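Local coordinates for protein uncharacterized RNA methyltransferase pyrab10780 (Pyrococcus abyssi, PDB 2JJQ) that methylates carbon 5 of uridine 54 in tRNA, using S-adenosyl-L-methionine as the methyl donor, at residues S73-V77 against Q93-Y99; S121-H127 against F412-P416. All blocks are in the same frame, centred on the assembly; numbering follows the deposited sequence.

Interaction 1: S73-V77 against Q93-Y99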
ATOM      1  N   SER A  73     -23.660  -2.072  16.986  1.00 21.18           N
ATOM      2  CA  SER A  73     -22.704  -1.516  17.895  1.00 19.66           C
ATOM      3  C   SER A  73     -22.629  -0.027  17.634  1.00 18.82           C
ATOM      4  O   SER A  73     -22.695   0.387  16.476  1.00 18.39           O
ATOM      5  CB  SER A  73     -21.301  -2.049  17.562  1.00 19.67           C
ATOM      6  OG  SER A  73     -20.300  -1.344  18.286  1.00 21.19           O
ATOM      7  N   PRO A  74     -22.391   0.761  18.707  1.00 18.79           N
ATOM      8  CA  PRO A  74     -22.172   2.198  18.589  1.00 18.67           C
ATOM      9  C   PRO A  74     -20.777   2.450  17.949  1.00 19.02           C
ATOM     10  O   PRO A  74     -20.487   3.577  17.564  1.00 21.42           O
ATOM     11  CB  PRO A  74     -22.181   2.665  20.034  1.00 18.92           C
ATOM     12  CG  PRO A  74     -21.622   1.469  20.799  1.00 21.29           C
ATOM     13  CD  PRO A  74     -22.242   0.295  20.092  1.00 18.10           C
ATOM     14  N   LEU A  75     -19.946   1.414  17.789  1.00 17.91           N
ATOM     15  CA  LEU A  75     -18.645   1.607  17.102  1.00 17.19           C
ATOM     16  C   LEU A  75     -18.787   1.630  15.584  1.00 17.04           C
ATOM     17  O   LEU A  75     -17.795   1.881  14.867  1.00 17.56           O
ATOM     18  CB  LEU A  75     -17.668   0.503  17.518  1.00 17.40           C
ATOM     19  CG  LEU A  75     -17.413   0.393  19.019  1.00 18.28           C
ATOM     20  CD1 LEU A  75     -16.406  -0.666  19.269  1.00 24.30           C
ATOM     21  CD2 LEU A  75     -16.918   1.712  19.531  1.00 23.39           C
ATOM     22  N   ARG A  76     -19.987   1.337  15.071  1.00 17.25           N
ATOM     23  CA  ARG A  76     -20.209   1.252  13.633  1.00 17.97           C
ATOM     24  C   ARG A  76     -20.440   2.664  13.078  1.00 19.09           C
ATOM     25  O   ARG A  76     -20.847   3.572  13.816  1.00 19.19           O
ATOM     26  CB  ARG A  76     -21.443   0.391  13.335  1.00 19.05           C
ATOM     27  CG  ARG A  76     -21.196  -1.093  13.566  1.00 19.62           C
ATOM     28  CD  ARG A  76     -22.418  -2.059  13.203  1.00 24.98           C
ATOM     29  NE  ARG A  76     -22.260  -2.313  11.801  1.00 32.43           N
ATOM     30  CZ  ARG A  76     -21.857  -3.442  11.244  1.00 26.45           C
ATOM     31  NH1 ARG A  76     -21.667  -4.579  11.936  1.00 26.30           N
ATOM     32  NH2 ARG A  76     -21.728  -3.428   9.951  1.00 30.03           N
ATOM     33  N   VAL A  77     -20.189   2.833  11.795  1.00 20.11           N
ATOM     34  CA  VAL A  77     -20.478   4.102  11.167  1.00 21.45           C
ATOM     35  C   VAL A  77     -21.988   4.247  11.064  1.00 22.32           C
ATOM     36  O   VAL A  77     -22.423   5.290  10.563  1.00 26.22           O
ATOM     37  CB  VAL A  77     -19.833   4.229   9.808  1.00 20.91           C
ATOM     38  CG1 VAL A  77     -18.316   4.415   9.949  1.00 21.22           C
ATOM     39  CG2 VAL A  77     -20.215   3.005   8.929  1.00 23.60           C
ATOM     40  N   GLN A  93     -14.168  -0.832   7.120  1.00 16.34           N
ATOM     41  CA  GLN A  93     -14.839   0.419   6.699  1.00 17.70           C
ATOM     42  C   GLN A  93     -16.156   0.671   7.383  1.00 17.26           C
ATOM     43  O   GLN A  93     -16.678   1.780   7.339  1.00 18.44           O
ATOM     44  CB  GLN A  93     -15.108   0.438   5.188  1.00 17.86           C
ATOM     45  CG  GLN A  93     -15.172   1.874   4.681  1.00 25.92           C
ATOM     46  CD  GLN A  93     -15.335   2.018   3.130  1.00 36.27           C
ATOM     47  OE1 GLN A  93     -14.460   1.630   2.348  1.00 38.49           O
ATOM     48  NE2 GLN A  93     -16.443   2.632   2.711  1.00 38.87           N
ATOM     49  N   HIS A  94     -16.701  -0.367   7.998  1.00 16.09           N
ATOM     50  CA  HIS A  94     -18.015  -0.266   8.706  1.00 16.27           C
ATOM     51  C   HIS A  94     -17.827   0.300  10.117  1.00 16.30           C
ATOM     52  O   HIS A  94     -18.812   0.480  10.863  1.00 16.40           O
ATOM     53  CB  HIS A  94     -18.631  -1.643   8.793  1.00 16.09           C
ATOM     54  CG  HIS A  94     -17.762  -2.631   9.533  1.00 16.88           C
ATOM     55  ND1 HIS A  94     -16.541  -3.059   9.054  1.00 18.40           N
ATOM     56  CD2 HIS A  94     -17.939  -3.267  10.712  1.00 15.69           C
ATOM     57  CE1 HIS A  94     -15.988  -3.893   9.918  1.00 15.96           C
ATOM     58  NE2 HIS A  94     -16.827  -4.055  10.925  1.00 17.87           N
ATOM     59  N   LEU A  95     -16.572   0.567  10.482  1.00 15.18           N
ATOM     60  CA  LEU A  95     -16.221   1.046  11.863  1.00 13.94           C
ATOM     61  C   LEU A  95     -15.824   2.514  11.893  1.00 14.57           C
ATOM     62  O   LEU A  95     -15.069   2.964  11.031  1.00 14.91           O
ATOM     63  CB  LEU A  95     -15.057   0.239  12.422  1.00 13.56           C
ATOM     64  CG  LEU A  95     -15.265  -1.277  12.513  1.00 13.38           C
ATOM     65  CD1 LEU A  95     -13.937  -1.845  12.985  1.00 18.43           C
ATOM     66  CD2 LEU A  95     -16.420  -1.644  13.439  1.00 14.83           C
ATOM     67  N   ASN A  96     -16.269   3.241  12.913  1.00 13.14           N
ATOM     68  CA  ASN A  96     -15.844   4.633  13.120  1.00 12.91           C
ATOM     69  C   ASN A  96     -14.331   4.665  13.173  1.00 13.17           C
ATOM     70  O   ASN A  96     -13.678   3.746  13.719  1.00 10.62           O
ATOM     71  CB  ASN A  96     -16.301   5.123  14.481  1.00 13.48           C
ATOM     72  CG  ASN A  96     -17.776   5.396  14.519  1.00 13.99           C
ATOM     73  OD1 ASN A  96     -18.393   5.806  13.527  1.00 17.56           O
ATOM     74  ND2 ASN A  96     -18.351   5.205  15.701  1.00 18.75           N
ATOM     75  N   TYR A  97     -13.789   5.748  12.645  1.00 13.10           N
ATOM     76  CA  TYR A  97     -12.314   5.817  12.500  1.00 14.48           C
ATOM     77  C   TYR A  97     -11.585   5.765  13.833  1.00 14.60           C
ATOM     78  O   TYR A  97     -10.544   5.084  14.003  1.00 13.58           O
ATOM     79  CB  TYR A  97     -11.915   7.041  11.660  1.00 15.72           C
ATOM     80  CG  TYR A  97     -10.443   7.005  11.326  1.00 11.50           C
ATOM     81  CD1 TYR A  97      -9.927   5.951  10.595  1.00 13.48           C
ATOM     82  CD2 TYR A  97      -9.593   8.050  11.708  1.00 13.83           C
ATOM     83  CE1 TYR A  97      -8.560   5.911  10.249  1.00 13.36           C
ATOM     84  CE2 TYR A  97      -8.229   7.998  11.386  1.00 14.53           C
ATOM     85  CZ  TYR A  97      -7.731   6.926  10.663  1.00 12.89           C
ATOM     86  OH  TYR A  97      -6.358   6.858  10.387  1.00 12.47           O
ATOM     87  N   ASP A  98     -12.160   6.421  14.851  1.00 14.02           N
ATOM     88  CA  ASP A  98     -11.477   6.394  16.145  1.00 13.66           C
ATOM     89  C   ASP A  98     -11.393   4.962  16.673  1.00 14.53           C
ATOM     90  O   ASP A  98     -10.432   4.600  17.377  1.00 15.12           O
ATOM     91  CB  ASP A  98     -12.146   7.330  17.153  1.00 16.04           C
ATOM     92  CG  ASP A  98     -13.443   6.772  17.692  1.00 17.65           C
ATOM     93  OD1 ASP A  98     -14.256   6.302  16.899  1.00 19.58           O
ATOM     94  OD2 ASP A  98     -13.686   6.796  18.928  1.00 22.40           O
ATOM     95  N   TYR A  99     -12.395   4.152  16.363  1.00 13.06           N
ATOM     96  CA  TYR A  99     -12.341   2.764  16.827  1.00 13.76           C
ATOM     97  C   TYR A  99     -11.328   1.983  15.999  1.00 13.16           C
ATOM     98  O   TYR A  99     -10.632   1.113  16.529  1.00 13.96           O
ATOM     99  CB  TYR A  99     -13.694   2.039  16.857  1.00 13.68           C
ATOM    100  CG  TYR A  99     -13.481   0.671  17.466  1.00 14.30           C
ATOM    101  CD1 TYR A  99     -13.125   0.545  18.803  1.00 16.89           C
ATOM    102  CD2 TYR A  99     -13.483  -0.466  16.690  1.00 16.95           C
ATOM    103  CE1 TYR A  99     -12.832  -0.669  19.349  1.00 17.85           C
ATOM    104  CE2 TYR A  99     -13.191  -1.731  17.264  1.00 16.71           C
ATOM    105  CZ  TYR A  99     -12.857  -1.798  18.579  1.00 19.89           C
ATOM    106  OH  TYR A  99     -12.554  -3.005  19.224  1.00 24.26           O
TER
HETATM  107  O   HOH W   1     -21.765  -0.253   9.804  1.00 25.62           O
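Leu-75 and Tyr-99 meet methyl to ring: CD1 of the leucine stands 3.5 Å from the centroid of the Tyr-99 ring and 10° off its normal, a CH-pi contact over the centre of one face. The leucine reaches it with CG anti to the carbonyl carbon and an extended chi2, while CD1 of Leu-95 lies in plane at the edge of the same ring. At the other end, the bend of Arg-76 at chi3 (86°) brings its guanidinium obliquely alongside His-94, the planes 47° apart, with His-94 CD2 over the rim of one guanidinium face; Arg-76 NH2 approaches His-94 CB to 3.8 Å. NH1 of Arg-76 forms a salt bridge with Asp-48 and bonds Phe-43 O, and NE2 of His-94 bonds Ser-44 O. Between the two side-chain pairs the backbones form a single bridge, Arg-76 with Leu-95. Asn-96 N donates to Leu-75 O at 2.8 Å, and Val-77 N to His-94 O at 2.9 Å. The Asn-96 amide lies beside the loop backbone, its OD1 3.3 Å from Arg-76 O, two acceptors that do not bond. A water, accepting from Arg-76 NE and donating to His-94 O, adds a further link. Val-77 CG2 lies 3.5 Å from His-94 O. The ST turn, in which Leu-75 N donates to Ser-73 OG (2.8 Å), and the type I turn from Ser-73 to Arg-76 shape the approaching loop. The contact thus fastens the loop after strand 62-69, on the TRAM-like side, to the start of helix 97-112. Its chemistry is divided: an apolar leucine-tyrosine end, a guanidinium held by Asp-48 and water at the other, and His-94 O shared by an amide and a water.

Interaction 2: S121-H127 against F412-P416; sequences SPKIFGH and FPHTP
The type II beta turn from Phe-412 to Thr-415, in the loop between strands 403-409 and 419-424 of the catalytic domain, packs Pro-413 and His-414 against the 121-127 loop that leads from strand 117-119 to strand 130-136. Pro-413 turns its ring toward the loop, CG 3.6 Å from Ser-121 CB and over one face of the His-127 ring, 4.1 Å from that ring's centroid, a CH-pi contact. Ile-124 CG2 flanks CB of the proline. Ser-121 OG, anti to its own nitrogen (chi1 -178°), donates to Lys-123 O and helps shape this loop. A water joins His-127 NE2 to Pro-413 O, lying in the plane of the imidazole. His-414 also reaches toward the loop, its side chain close to Cys-90, by similarity a ligand of the iron-sulfur cluster. The Phe-125 and His-414 side chains cross at about a right angle, with the ring planes 31° apart; His-414 NE2 lies over the rim of one Phe-125 face, 3.4 Å from Phe-125 CZ. His-414 NE2 also donates to Ile-124 O at 3.0 Å, with the oxygen near the imidazole plane and an N-H...O angle of 150°.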
ATOM      1  N   SER A 121      -4.302   8.762   9.943  1.00 12.77           N
ATOM      2  CA  SER A 121      -4.150   9.300   8.591  1.00 13.25           C
ATOM      3  C   SER A 121      -4.801  10.710   8.532  1.00 13.30           C
ATOM      4  O   SER A 121      -5.901  10.904   9.117  1.00 14.31           O
ATOM      5  CB  SER A 121      -4.780   8.356   7.586  1.00 13.31           C
ATOM      6  OG  SER A 121      -4.592   8.866   6.273  1.00 13.86           O
ATOM      7  N   PRO A 122      -4.096  11.702   7.927  1.00 13.64           N
ATOM      8  CA  PRO A 122      -4.627  13.081   7.870  1.00 15.02           C
ATOM      9  C   PRO A 122      -5.963  13.116   7.170  1.00 15.82           C
ATOM     10  O   PRO A 122      -6.812  13.970   7.510  1.00 17.64           O
ATOM     11  CB  PRO A 122      -3.542  13.822   7.083  1.00 15.88           C
ATOM     12  CG  PRO A 122      -2.244  13.161   7.555  1.00 13.80           C
ATOM     13  CD  PRO A 122      -2.639  11.673   7.689  1.00 14.09           C
ATOM     14  N   LYS A 123      -6.163  12.210   6.219  1.00 14.53           N
ATOM     15  CA  LYS A 123      -7.456  12.060   5.526  1.00 15.58           C
ATOM     16  C   LYS A 123      -7.815  10.616   5.461  1.00 16.57           C
ATOM     17  O   LYS A 123      -6.932   9.786   5.389  1.00 16.28           O
ATOM     18  CB  LYS A 123      -7.421  12.624   4.117  1.00 15.18           C
ATOM     19  CG  LYS A 123      -7.110  14.118   4.011  1.00 19.50           C
ATOM     20  CD  LYS A 123      -7.356  14.520   2.551  1.00 21.54           C
ATOM     21  CE  LYS A 123      -7.104  16.008   2.294  1.00 27.82           C
ATOM     22  NZ  LYS A 123      -8.257  16.882   2.603  1.00 31.02           N
ATOM     23  N   ILE A 124      -9.109  10.280   5.489  1.00 16.21           N
ATOM     24  CA  ILE A 124      -9.450   8.859   5.408  1.00 17.98           C
ATOM     25  C   ILE A 124     -10.388   8.578   4.261  1.00 19.41           C
ATOM     26  O   ILE A 124     -10.822   7.430   4.063  1.00 21.29           O
ATOM     27  CB  ILE A 124     -10.120   8.354   6.684  1.00 17.73           C
ATOM     28  CG1 ILE A 124     -11.349   9.223   7.007  1.00 15.27           C
ATOM     29  CG2 ILE A 124      -9.134   8.357   7.866  1.00 15.39           C
ATOM     30  CD1 ILE A 124     -12.174   8.626   8.176  1.00 18.72           C
ATOM     31  N   PHE A 125     -10.723   9.631   3.532  1.00 21.38           N
ATOM     32  CA  PHE A 125     -11.212   9.443   2.164  1.00 23.33           C
ATOM     33  C   PHE A 125     -10.476  10.429   1.200  1.00 22.14           C
ATOM     34  O   PHE A 125     -10.115  11.570   1.570  1.00 22.79           O
ATOM     35  CB  PHE A 125     -12.751   9.469   2.086  1.00 24.78           C
ATOM     36  CG  PHE A 125     -13.443   8.280   2.784  1.00 26.81           C
ATOM     37  CD1 PHE A 125     -13.611   7.056   2.126  1.00 30.57           C
ATOM     38  CD2 PHE A 125     -13.922   8.391   4.098  1.00 32.48           C
ATOM     39  CE1 PHE A 125     -14.268   5.960   2.758  1.00 31.17           C
ATOM     40  CE2 PHE A 125     -14.571   7.283   4.760  1.00 29.79           C
ATOM     41  CZ  PHE A 125     -14.751   6.090   4.082  1.00 33.47           C
ATOM     42  N   GLY A 126     -10.203   9.972  -0.017  1.00 20.97           N
ATOM     43  CA  GLY A 126      -9.369  10.772  -0.915  1.00 19.18           C
ATOM     44  C   GLY A 126      -7.865  10.600  -0.714  1.00 18.84           C
ATOM     45  O   GLY A 126      -7.087  11.212  -1.448  1.00 19.07           O
ATOM     46  N   HIS A 127      -7.458   9.776   0.254  1.00 17.54           N
ATOM     47  CA  HIS A 127      -6.008   9.630   0.601  1.00 17.20           C
ATOM     48  C   HIS A 127      -5.253   8.679  -0.315  1.00 17.22           C
ATOM     49  O   HIS A 127      -4.004   8.726  -0.405  1.00 16.37           O
ATOM     50  CB  HIS A 127      -5.837   9.124   2.036  1.00 16.24           C
ATOM     51  CG  HIS A 127      -6.505   7.810   2.268  1.00 18.00           C
ATOM     52  ND1 HIS A 127      -7.877   7.700   2.346  1.00 19.68           N
ATOM     53  CD2 HIS A 127      -6.018   6.556   2.383  1.00 19.94           C
ATOM     54  CE1 HIS A 127      -8.207   6.430   2.488  1.00 19.70           C
ATOM     55  NE2 HIS A 127      -7.099   5.711   2.503  1.00 16.98           N
ATOM     56  N   PHE A 412      -2.973   2.780   6.341  1.00 14.37           N
ATOM     57  CA  PHE A 412      -3.978   1.947   5.654  1.00 14.46           C
ATOM     58  C   PHE A 412      -5.358   2.015   6.346  1.00 14.71           C
ATOM     59  O   PHE A 412      -5.874   0.986   6.827  1.00 13.53           O
ATOM     60  CB  PHE A 412      -3.514   0.499   5.619  1.00 13.96           C
ATOM     61  CG  PHE A 412      -2.121   0.344   5.118  1.00 14.14           C
ATOM     62  CD1 PHE A 412      -1.842   0.442   3.784  1.00 19.73           C
ATOM     63  CD2 PHE A 412      -1.102   0.121   6.008  1.00 14.85           C
ATOM     64  CE1 PHE A 412      -0.511   0.300   3.294  1.00 22.62           C
ATOM     65  CE2 PHE A 412       0.223  -0.015   5.547  1.00 19.69           C
ATOM     66  CZ  PHE A 412       0.507   0.070   4.195  1.00 20.65           C
ATOM     67  N   PRO A 413      -5.961   3.188   6.342  1.00 14.03           N
ATOM     68  CA  PRO A 413      -7.307   3.313   6.928  1.00 15.29           C
ATOM     69  C   PRO A 413      -8.295   2.267   6.368  1.00 14.88           C
ATOM     70  O   PRO A 413      -8.233   1.908   5.177  1.00 13.12           O
ATOM     71  CB  PRO A 413      -7.755   4.700   6.468  1.00 16.25           C
ATOM     72  CG  PRO A 413      -6.453   5.480   6.212  1.00 17.42           C
ATOM     73  CD  PRO A 413      -5.453   4.457   5.757  1.00 15.41           C
ATOM     74  N   HIS A 414      -9.242   1.815   7.216  1.00 14.60           N
ATOM     75  CA  HIS A 414     -10.294   0.881   6.811  1.00 14.13           C
ATOM     76  C   HIS A 414      -9.803  -0.538   6.565  1.00 15.14           C
ATOM     77  O   HIS A 414     -10.568  -1.368   6.073  1.00 16.84           O
ATOM     78  CB  HIS A 414     -11.117   1.361   5.602  1.00 15.04           C
ATOM     79  CG  HIS A 414     -11.509   2.798   5.687  1.00 16.10           C
ATOM     80  ND1 HIS A 414     -12.240   3.302   6.742  1.00 15.60           N
ATOM     81  CD2 HIS A 414     -11.259   3.852   4.863  1.00 20.89           C
ATOM     82  CE1 HIS A 414     -12.453   4.597   6.565  1.00 17.12           C
ATOM     83  NE2 HIS A 414     -11.856   4.965   5.431  1.00 20.05           N
ATOM     84  N   THR A 415      -8.541  -0.806   6.885  1.00 14.86           N
ATOM     85  CA  THR A 415      -7.989  -2.155   6.849  1.00 14.31           C
ATOM     86  C   THR A 415      -7.373  -2.410   8.226  1.00 15.12           C
ATOM     87  O   THR A 415      -7.101  -1.455   8.985  1.00 13.61           O
ATOM     88  CB  THR A 415      -6.868  -2.285   5.793  1.00 14.50           C
ATOM     89  OG1 THR A 415      -5.663  -1.738   6.348  1.00 14.33           O
ATOM     90  CG2 THR A 415      -7.218  -1.518   4.505  1.00 14.24           C
ATOM     91  N   PRO A 416      -7.087  -3.695   8.552  1.00 15.91           N
ATOM     92  CA  PRO A 416      -6.414  -3.971   9.822  1.00 17.00           C
ATOM     93  C   PRO A 416      -4.918  -3.640   9.866  1.00 17.64           C
ATOM     94  O   PRO A 416      -4.279  -3.842  10.893  1.00 18.38           O
ATOM     95  CB  PRO A 416      -6.603  -5.491  10.015  1.00 15.69           C
ATOM     96  CG  PRO A 416      -7.339  -5.983   8.856  1.00 18.49           C
ATOM     97  CD  PRO A 416      -7.419  -4.920   7.801  1.00 16.19           C
TER
HETATM   98  O   HOH W   2      -7.229   2.913   2.777  1.00 35.91           O

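Overall arrangement
The two contacts follow each other in sequence: interaction 1 is complete before the chain reaches interaction 2, and their centres are about 13 Å apart. Helix 97-112 connects them: its first turn belongs to interaction 1, and Tyr-97 on that turn reaches interaction 2, where its OH probably bonds to Ser-121 N and its ring packs on Ile-124. Gln-93 also touches both His-414 and Phe-125. Interaction 1 joins the TRAM-like region to the cluster region, whereas both loops of interaction 2 follow adjacent parallel strands, 117-119 and 403-409, of the eight-stranded sheet. Together they are consistent with an interface of the three regions, where the tRNA-binding site probably forms.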